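PDB 5C3Q: thymine dioxygenase from Neurospora crassa, which probably oxidises the methyl group of thymine as a 2-oxoglutarate-dependent dioxygenase, using a metal bound in a double-stranded beta-helix core. Local coordinates for residues Thr217-Gly231 with Thr246-Leu260. Residues are numbered along the deposited sequence; the frame is centred on the assembly and turned at random.
Sequences TDYGSITLLFQDSRG and TPIENTVVVNAGDLL. With NI (nickel (II) ion), chain E; TDR (thymine), chain G; AKG (2-oxoglutaric acid), chain F.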
loop_
_atom_site.group_PDB
_atom_site.type_symbol
_atom_site.label_atom_id
_atom_site.label_comp_id
_atom_site.label_asym_id
_atom_site.label_seq_id
_atom_site.Cartn_x
_atom_site.Cartn_y
_atom_site.Cartn_z
ATOM N N THR A 217 -7.774 -5.135 3.313
ATOM C CA THR A 217 -7.532 -4.884 1.900
ATOM C C THR A 217 -7.246 -3.396 1.727
ATOM O O THR A 217 -7.750 -2.562 2.500
ATOM C CB THR A 217 -8.740 -5.279 1.030
ATOM O OG1 THR A 217 -9.915 -4.595 1.484
ATOM C CG2 THR A 217 -8.985 -6.784 1.081
ATOM N N ASP A 218 -6.427 -3.060 0.735
ATOM C CA ASP A 218 -6.177 -1.664 0.382
ATOM C C ASP A 218 -7.361 -1.132 -0.419
ATOM O O ASP A 218 -8.108 -1.910 -1.019
ATOM C CB ASP A 218 -4.874 -1.519 -0.412
ATOM C CG ASP A 218 -3.626 -1.771 0.436
ATOM O OD1 ASP A 218 -3.720 -1.954 1.669
ATOM O OD2 ASP A 218 -2.525 -1.778 -0.145
ATOM N N TYR A 219 -7.522 0.191 -0.439
ATOM C CA TYR A 219 -8.755 0.816 -0.931
ATOM C C TYR A 219 -8.734 1.238 -2.399
ATOM O O TYR A 219 -9.785 1.244 -3.053
ATOM C CB TYR A 219 -9.088 2.071 -0.110
ATOM C CG TYR A 219 -9.066 1.918 1.392
ATOM C CD1 TYR A 219 -9.399 0.713 2.012
ATOM C CD2 TYR A 219 -8.748 3.005 2.204
ATOM C CE1 TYR A 219 -9.384 0.592 3.389
ATOM C CE2 TYR A 219 -8.734 2.890 3.582
ATOM C CZ TYR A 219 -9.051 1.686 4.168
ATOM O OH TYR A 219 -9.040 1.576 5.540
ATOM N N GLY A 220 -7.557 1.613 -2.902
ATOM C CA GLY A 220 -7.439 2.358 -4.165
ATOM C C GLY A 220 -7.224 1.525 -5.419
ATOM O O GLY A 220 -7.772 0.428 -5.554
ATOM N N SER A 221 -6.433 2.063 -6.346
ATOM C CA SER A 221 -6.138 1.380 -7.605
ATOM C C SER A 221 -5.032 0.350 -7.378
ATOM O O SER A 221 -5.257 -0.855 -7.525
ATOM C CB SER A 221 -5.735 2.383 -8.690
ATOM O OG SER A 221 -4.718 3.267 -8.229
ATOM N N ILE A 222 -3.842 0.837 -7.029
ATOM C CA ILE A 222 -2.734 -0.020 -6.612
ATOM C C ILE A 222 -1.993 0.583 -5.415
ATOM O O ILE A 222 -2.137 1.771 -5.094
ATOM C CB ILE A 222 -1.713 -0.298 -7.755
ATOM C CG1 ILE A 222 -0.961 0.974 -8.158
ATOM C CG2 ILE A 222 -2.402 -0.921 -8.969
ATOM C CD1 ILE A 222 0.134 0.747 -9.185
ATOM N N THR A 223 -1.199 -0.252 -4.758
ATOM C CA THR A 223 -0.315 0.201 -3.710
ATOM C C THR A 223 1.093 -0.222 -4.077
ATOM O O THR A 223 1.311 -1.358 -4.501
ATOM C CB THR A 223 -0.695 -0.390 -2.339
ATOM O OG1 THR A 223 -2.025 0.004 -2.002
ATOM C CG2 THR A 223 0.263 0.090 -1.240
ATOM N N LEU A 224 2.032 0.710 -3.945
ATOM C CA LEU A 224 3.443 0.421 -4.135
ATOM C C LEU A 224 4.022 0.289 -2.741
ATOM O O LEU A 224 4.085 1.274 -2.007
ATOM C CB LEU A 224 4.134 1.550 -4.903
ATOM C CG LEU A 224 3.458 1.972 -6.208
ATOM C CD1 LEU A 224 4.109 3.225 -6.769
ATOM C CD2 LEU A 224 3.492 0.842 -7.224
ATOM N N LEU A 225 4.412 -0.927 -2.373
ATOM C CA LEU A 225 4.929 -1.204 -1.037
ATOM C C LEU A 225 6.424 -1.475 -1.075
ATOM O O LEU A 225 6.875 -2.472 -1.642
ATOM C CB LEU A 225 4.201 -2.392 -0.398
ATOM C CG LEU A 225 4.672 -2.667 1.035
ATOM C CD1 LEU A 225 4.095 -1.649 2.007
ATOM C CD2 LEU A 225 4.304 -4.073 1.462
ATOM N N PHE A 226 7.183 -0.569 -0.468
ATOM C CA PHE A 226 8.621 -0.705 -0.329
ATOM C C PHE A 226 8.880 -1.200 1.092
ATOM O O PHE A 226 8.530 -0.517 2.059
ATOM C CB PHE A 226 9.305 0.646 -0.554
ATOM C CG PHE A 226 8.970 1.292 -1.871
ATOM C CD1 PHE A 226 7.830 2.076 -2.010
ATOM C CD2 PHE A 226 9.804 1.138 -2.967
ATOM C CE1 PHE A 226 7.519 2.680 -3.217
ATOM C CE2 PHE A 226 9.496 1.735 -4.185
ATOM C CZ PHE A 226 8.354 2.507 -4.308
ATOM N N GLN A 227 9.459 -2.392 1.226
ATOM C CA GLN A 227 9.757 -2.946 2.549
ATOM C C GLN A 227 11.258 -3.164 2.715
ATOM O O GLN A 227 11.971 -3.407 1.736
ATOM C CB GLN A 227 8.979 -4.248 2.801
ATOM C CG GLN A 227 9.332 -5.427 1.899
ATOM C CD GLN A 227 8.560 -6.695 2.253
ATOM O OE1 GLN A 227 8.099 -6.863 3.382
ATOM N NE2 GLN A 227 8.428 -7.599 1.288
ATOM N N ASP A 228 11.732 -3.043 3.954
ATOM C CA ASP A 228 13.109 -3.396 4.292
ATOM C C ASP A 228 13.225 -4.925 4.371
ATOM O O ASP A 228 12.329 -5.635 3.913
ATOM C CB ASP A 228 13.574 -2.687 5.586
ATOM C CG ASP A 228 12.796 -3.114 6.833
ATOM O OD1 ASP A 228 12.049 -4.121 6.805
ATOM O OD2 ASP A 228 12.936 -2.419 7.864
ATOM N N SER A 229 14.313 -5.429 4.947
ATOM C CA SER A 229 14.602 -6.864 4.929
ATOM C C SER A 229 14.123 -7.630 6.170
ATOM O O SER A 229 14.450 -8.807 6.323
ATOM C CB SER A 229 16.113 -7.067 4.761
ATOM O OG SER A 229 16.813 -6.537 5.875
ATOM N N ARG A 230 13.355 -6.980 7.046
ATOM C CA ARG A 230 12.935 -7.606 8.314
ATOM C C ARG A 230 11.942 -8.746 8.140
ATOM O O ARG A 230 12.012 -9.743 8.857
ATOM C CB ARG A 230 12.304 -6.575 9.256
ATOM C CG ARG A 230 13.211 -5.428 9.661
ATOM C CD ARG A 230 14.501 -5.914 10.291
ATOM N NE ARG A 230 15.289 -4.800 10.809
ATOM C CZ ARG A 230 16.569 -4.879 11.160
ATOM N NH1 ARG A 230 17.240 -6.023 11.045
ATOM N NH2 ARG A 230 17.188 -3.801 11.619
ATOM N N GLY A 231 11.007 -8.585 7.210
ATOM C CA GLY A 231 9.945 -9.567 7.012
ATOM C C GLY A 231 8.750 -9.304 7.916
ATOM O O GLY A 231 8.787 -8.406 8.761
ATOM N N THR A 246 8.127 -12.831 1.355
ATOM C CA THR A 246 9.555 -12.687 1.616
ATOM C C THR A 246 10.112 -11.407 0.986
ATOM O O THR A 246 9.843 -11.131 -0.182
ATOM C CB THR A 246 10.318 -13.899 1.051
ATOM O OG1 THR A 246 9.660 -15.101 1.471
ATOM C CG2 THR A 246 11.773 -13.918 1.528
ATOM N N PRO A 247 10.878 -10.614 1.759
ATOM C CA PRO A 247 11.552 -9.463 1.159
ATOM C C PRO A 247 12.593 -9.889 0.119
ATOM O O PRO A 247 13.352 -10.831 0.357
ATOM C CB PRO A 247 12.239 -8.791 2.355
ATOM C CG PRO A 247 11.480 -9.254 3.550
ATOM C CD PRO A 247 11.046 -10.646 3.224
ATOM N N ILE A 248 12.596 -9.218 -1.032
ATOM C CA ILE A 248 13.629 -9.405 -2.053
ATOM C C ILE A 248 14.297 -8.049 -2.277
ATOM O O ILE A 248 13.615 -7.049 -2.513
ATOM C CB ILE A 248 13.041 -9.957 -3.369
ATOM C CG1 ILE A 248 12.475 -11.362 -3.137
ATOM C CG2 ILE A 248 14.104 -9.995 -4.466
ATOM C CD1 ILE A 248 11.766 -11.970 -4.334
ATOM N N GLU A 249 15.625 -8.015 -2.200
ATOM C CA GLU A 249 16.367 -6.753 -2.295
ATOM C C GLU A 249 16.017 -5.987 -3.571
ATOM O O GLU A 249 15.908 -6.572 -4.647
ATOM C CB GLU A 249 17.882 -6.987 -2.225
ATOM C CG GLU A 249 18.682 -5.703 -2.020
ATOM C CD GLU A 249 20.186 -5.914 -2.054
ATOM O OE1 GLU A 249 20.921 -4.907 -2.173
ATOM O OE2 GLU A 249 20.641 -7.079 -1.967
ATOM N N ASN A 250 15.828 -4.679 -3.419
ATOM C CA ASN A 250 15.497 -3.768 -4.511
ATOM C C ASN A 250 14.298 -4.190 -5.362
ATOM O O ASN A 250 14.303 -4.040 -6.585
ATOM C CB ASN A 250 16.732 -3.513 -5.384
ATOM C CG ASN A 250 17.845 -2.805 -4.625
ATOM O OD1 ASN A 250 17.591 -1.998 -3.725
ATOM N ND2 ASN A 250 19.079 -3.103 -4.982
ATOM N N THR A 251 13.264 -4.708 -4.705
ATOM C CA THR A 251 11.978 -4.925 -5.357
ATOM C C THR A 251 10.946 -4.012 -4.722
ATOM O O THR A 251 11.142 -3.502 -3.615
ATOM C CB THR A 251 11.486 -6.381 -5.230
ATOM O OG1 THR A 251 11.362 -6.734 -3.845
ATOM C CG2 THR A 251 12.448 -7.346 -5.928
ATOM N N VAL A 252 9.852 -3.796 -5.437
ATOM C CA VAL A 252 8.674 -3.164 -4.865
ATOM C C VAL A 252 7.540 -4.168 -4.980
ATOM O O VAL A 252 7.353 -4.797 -6.027
ATOM C CB VAL A 252 8.319 -1.814 -5.544
ATOM C CG1 VAL A 252 8.132 -1.957 -7.048
ATOM C CG2 VAL A 252 7.075 -1.201 -4.911
ATOM N N VAL A 253 6.810 -4.342 -3.884
ATOM C CA VAL A 253 5.650 -5.201 -3.878
ATOM C C VAL A 253 4.470 -4.334 -4.306
ATOM O O VAL A 253 4.223 -3.278 -3.717
ATOM C CB VAL A 253 5.420 -5.826 -2.489
ATOM C CG1 VAL A 253 4.182 -6.705 -2.488
ATOM C CG2 VAL A 253 6.639 -6.637 -2.069
ATOM N N VAL A 254 3.766 -4.770 -5.347
ATOM C CA VAL A 254 2.632 -4.023 -5.872
ATOM C C VAL A 254 1.372 -4.860 -5.766
ATOM O O VAL A 254 1.340 -6.015 -6.206
ATOM C CB VAL A 254 2.841 -3.607 -7.340
ATOM C CG1 VAL A 254 1.715 -2.689 -7.792
ATOM C CG2 VAL A 254 4.186 -2.918 -7.526
ATOM N N ASN A 255 0.337 -4.282 -5.167
ATOM C CA ASN A 255 -0.946 -4.962 -5.061
ATOM C C ASN A 255 -2.103 -4.078 -5.487
ATOM O O ASN A 255 -2.086 -2.865 -5.276
ATOM C CB ASN A 255 -1.168 -5.476 -3.638
ATOM C CG ASN A 255 -1.308 -4.361 -2.625
ATOM O OD1 ASN A 255 -0.320 -3.751 -2.225
ATOM N ND2 ASN A 255 -2.537 -4.100 -2.189
ATOM N N ALA A 256 -3.114 -4.697 -6.080
ATOM C CA ALA A 256 -4.317 -3.985 -6.477
ATOM C C ALA A 256 -5.173 -3.710 -5.249
ATOM O O ALA A 256 -5.212 -4.515 -4.330
ATOM C CB ALA A 256 -5.097 -4.794 -7.494
ATOM N N GLY A 257 -5.843 -2.561 -5.236
ATOM C CA GLY A 257 -6.778 -2.215 -4.177
ATOM C C GLY A 257 -8.231 -2.462 -4.563
ATOM O O GLY A 257 -8.540 -2.844 -5.691
ATOM N N ASP A 258 -9.129 -2.203 -3.620
ATOM C CA ASP A 258 -10.542 -2.528 -3.784
ATOM C C ASP A 258 -11.209 -1.772 -4.916
ATOM O O ASP A 258 -12.097 -2.306 -5.571
ATOM C CB ASP A 258 -11.291 -2.315 -2.467
ATOM C CG ASP A 258 -10.848 -3.290 -1.388
ATOM O OD1 ASP A 258 -10.283 -4.351 -1.750
ATOM O OD2 ASP A 258 -11.060 -3.004 -0.187
ATOM N N LEU A 259 -10.778 -0.537 -5.162
ATOM C CA LEU A 259 -11.371 0.255 -6.228
ATOM C C LEU A 259 -11.011 -0.340 -7.599
ATOM O O LEU A 259 -11.863 -0.418 -8.485
ATOM C CB LEU A 259 -10.941 1.727 -6.109
ATOM C CG LEU A 259 -11.929 2.866 -6.391
ATOM C CD1 LEU A 259 -13.382 2.543 -6.060
ATOM C CD2 LEU A 259 -11.477 4.112 -5.632
ATOM N N LEU A 260 -9.768 -0.787 -7.769
ATOM C CA LEU A 260 -9.373 -1.438 -9.030
ATOM C C LEU A 260 -10.094 -2.777 -9.217
ATOM O O LEU A 260 -10.533 -3.096 -10.313
ATOM C CB LEU A 260 -7.851 -1.625 -9.121
ATOM C CG LEU A 260 -7.316 -2.282 -10.402
ATOM C CD1 LEU A 260 -7.801 -1.569 -11.659
ATOM C CD2 LEU A 260 -5.796 -2.318 -10.381
HETATM NI NI NI E . -2.121 -2.720 2.995
HETATM N N1 TDR G . -5.164 4.502 3.841
HETATM C C2 TDR G . -5.364 4.849 2.453
HETATM O O2 TDR G . -5.400 6.019 2.120
HETATM N N3 TDR G . -5.517 3.807 1.465
HETATM C C4 TDR G . -5.469 2.432 1.846
HETATM O O4 TDR G . -5.599 1.579 0.985
HETATM C C5 TDR G . -5.270 2.068 3.258
HETATM C CM5 TDR G . -5.216 0.646 3.718
HETATM C C6 TDR G . -5.122 3.136 4.250
HETATM C C1 AKG F . -0.580 -0.810 4.661
HETATM O O1 AKG F . -1.707 -0.783 4.100
HETATM O O2 AKG F . -0.116 0.191 5.246
HETATM C C2 AKG F . 0.212 -2.050 4.641
HETATM O O5 AKG F . -0.292 -3.087 4.217
HETATM C C3 AKG F . 1.641 -2.036 5.149
HETATM C C4 AKG F . 2.325 -3.374 4.886
HETATM C C5 AKG F . 3.776 -3.351 5.307
HETATM O O3 AKG F . 4.556 -4.151 4.748
HETATM O O4 AKG F . 4.159 -2.559 6.195
HETATM O O HOH W 1 -5.570 -5.175 -0.996
HETATM O O HOH W 2 -0.624 -2.165 1.469
HETATM O O HOH W 3 9.518 -3.868 -1.235
HETATM O O HOH W 4 10.470 -7.070 -1.188
HETATM O O HOH W 5 12.629 -5.341 -0.204
#
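Asp218 OD2 is gripped by two side chains and a water. Asn255 ND2 donates to Asp218 OD2 across the contact at 3.1 Å, nearly straight at 167°. Thr223 OG1 donates to Asp218 OD2 at 2.6 Å, from the face of the carboxylate opposite Asn255. Water 2, a nickel ligand, gives the third bond. This grip fixes the turn of the carboxylate, whose OD1 binds nickel at 2.2 Å. His216 and His273 complete the protein's share of the metal site, the facial triad of 2-oxoglutarate oxygenases. Asn255 and Thr223 are thus second-shell residues.

The Tyr219 ring lies over thymine, on the side away from the metal, and Tyr219 N donates to thymine O4 at 2.8 Å. CG stands beside the backbone N (chi1 -49°), which sets thymine C4 over one ring face near the rim, 3.3 Å from Tyr219 CD2. With an alanine in its place, thymine would probably lose the ring that covers this face and be freer to shift.

Asp258 N, Leu259 N and Leu260 N, at the start of helix 258-263, donate to the carbonyls of Asp218, Tyr219 and Gly220. Thr217 OG1 donates to Asp258 OD2 at 2.6 Å; Arg330 forms a salt bridge with the same oxygen.

Strands 222-227 and 251-256 pair antiparallel. Leu225 CD2 comes within 3.3 Å of 2-oxoglutarate O3. Val252 CG2 sits over the centre of the Phe226 ring, a CH-pi contact. In the large sheet the pair is flanked by strand 284-295 beside 222-227 and strand 47-51 beside 251-256, while helix 323-332 packs on Tyr219 and Leu259.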